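Local structure of substrate binding periplasmic protein (Ralstonia solanacearum, 3LOP) at residues Q311-H314 with A315-L319. The protein binds leucine and probably serves as the substrate-capturing periplasmic component of an amino acid transport system. Sequence-based numbering, arbitrary orientation.
With NI (nickel (II) ion), chain H.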
# COMPACT_ATOMS: atom_id res chain seq x y z
N GLN A 311 -7.05 -24.95 -2.86
CA GLN A 311 -8.43 -24.53 -3.11
C GLN A 311 -8.59 -23.02 -2.97
O GLN A 311 -9.33 -22.40 -3.72
CB GLN A 311 -9.38 -25.25 -2.15
CG GLN A 311 -9.51 -26.74 -2.42
CD GLN A 311 -10.39 -27.43 -1.40
OE1 GLN A 311 -10.13 -27.38 -0.20
NE2 GLN A 311 -11.45 -28.07 -1.88
N VAL A 312 -7.88 -22.43 -2.01
CA VAL A 312 -7.97 -21.00 -1.82
C VAL A 312 -7.32 -20.28 -3.01
O VAL A 312 -7.84 -19.28 -3.49
CB VAL A 312 -7.28 -20.58 -0.49
CG1 VAL A 312 -7.20 -19.07 -0.38
CG2 VAL A 312 -8.07 -21.15 0.68
N ARG A 313 -6.20 -20.80 -3.48
CA ARG A 313 -5.52 -20.21 -4.63
C ARG A 313 -6.47 -20.25 -5.83
O ARG A 313 -6.65 -19.26 -6.54
CB ARG A 313 -4.26 -21.01 -4.97
CG ARG A 313 -3.45 -20.44 -6.13
CD ARG A 313 -2.50 -21.48 -6.70
NE ARG A 313 -3.23 -22.58 -7.32
CZ ARG A 313 -3.95 -22.46 -8.43
NH1 ARG A 313 -4.04 -21.29 -9.05
NH2 ARG A 313 -4.60 -23.52 -8.91
N HIS A 314 -7.09 -21.41 -6.03
CA HIS A 314 -8.02 -21.61 -7.12
C HIS A 314 -9.16 -20.60 -7.05
O HIS A 314 -9.50 -19.95 -8.04
CB HIS A 314 -8.56 -23.04 -7.04
CG HIS A 314 -9.33 -23.48 -8.24
ND1 HIS A 314 -10.54 -22.92 -8.60
CD2 HIS A 314 -9.06 -24.43 -9.17
CE1 HIS A 314 -10.98 -23.52 -9.69
NE2 HIS A 314 -10.10 -24.43 -10.06
N ALA A 315 -9.73 -20.44 -5.86
CA ALA A 315 -10.83 -19.51 -5.65
C ALA A 315 -10.41 -18.08 -5.98
O ALA A 315 -11.16 -17.32 -6.59
CB ALA A 315 -11.32 -19.60 -4.21
N LEU A 316 -9.20 -17.71 -5.58
CA LEU A 316 -8.70 -16.37 -5.84
C LEU A 316 -8.63 -16.07 -7.34
O LEU A 316 -9.04 -15.01 -7.79
CB LEU A 316 -7.31 -16.19 -5.22
CG LEU A 316 -7.27 -16.04 -3.70
CD1 LEU A 316 -5.85 -16.27 -3.19
CD2 LEU A 316 -7.76 -14.64 -3.31
N THR A 317 -8.12 -17.03 -8.11
CA THR A 317 -7.99 -16.84 -9.55
C THR A 317 -9.33 -16.71 -10.25
O THR A 317 -9.38 -16.33 -11.42
CB THR A 317 -7.21 -18.00 -10.20
OG1 THR A 317 -7.98 -19.20 -10.15
CG2 THR A 317 -5.89 -18.23 -9.49
N GLU A 318 -10.42 -17.02 -9.56
CA GLU A 318 -11.73 -16.93 -10.19
C GLU A 318 -12.63 -15.82 -9.67
O GLU A 318 -13.81 -15.75 -10.03
CB GLU A 318 -12.43 -18.29 -10.10
CG GLU A 318 -11.56 -19.41 -10.66
CD GLU A 318 -12.28 -20.73 -10.78
OE1 GLU A 318 -12.92 -21.16 -9.80
OE2 GLU A 318 -12.17 -21.34 -11.86
N LEU A 319 -12.10 -14.95 -8.82
CA LEU A 319 -12.89 -13.82 -8.32
C LEU A 319 -13.07 -12.88 -9.51
O LEU A 319 -12.10 -12.33 -10.03
CB LEU A 319 -12.15 -13.09 -7.19
CG LEU A 319 -12.01 -13.80 -5.84
CD1 LEU A 319 -11.34 -12.86 -4.85
CD2 LEU A 319 -13.38 -14.22 -5.31
NI NI H . -12.85 -23.19 -10.88
O HOH W 1 -14.02 -24.22 -9.25
O HOH W 2 -12.39 -24.57 -12.66
O HOH W 3 -14.62 -22.45 -12.17
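Ala315, Leu316 and Thr317 give their backbone N-H groups to the carbonyls of Gln311, Val312 and Arg313, each four residues back, before the closing turn of helix 309-317 tightens to three-residue bonds from Glu318 N to Ala315 O and from Leu319 N to Leu316 O. Thr317 also ties its side chain into this end: with chi1 at 69°, its OG1 sits between backbone N and carbonyl carbon, and donates to His314 O at 2.7 Å. The same rotamer sends CG2 back along the helix, 3.6 Å from Arg313 NH1, while the guanidinium is occupied by a salt bridge from NH2 to Glu310. On the buried side, Val312 and Leu316 lie side by side, CG1 to CD1 4.2 Å apart. In this type I periplasmic binding protein fold, Leu316 faces Ala299 of helix 284-303 and Phe119 of strand 118-119, at the edge of the five-stranded parallel sheet. On the outer side His314 and Glu318, four residues apart, meet beside a nickel ion. Glu318 chelates the nickel with both oxygens, OE1 at 2.3 Å and OE2 at 2.2 Å, and three waters also bind it. With CG anti to the backbone N (chi1 -169°), the His314 ring is carried towards Glu318, CE1 lying 3.1 Å from OE1, and stands almost perpendicular to the carboxylate, at 83°. As modelled, however, His314 CE1 rather than a ring nitrogen lies 2.2 Å from the nickel, which makes the ring's flip state doubtful and is consistent with NE2 belonging at that position.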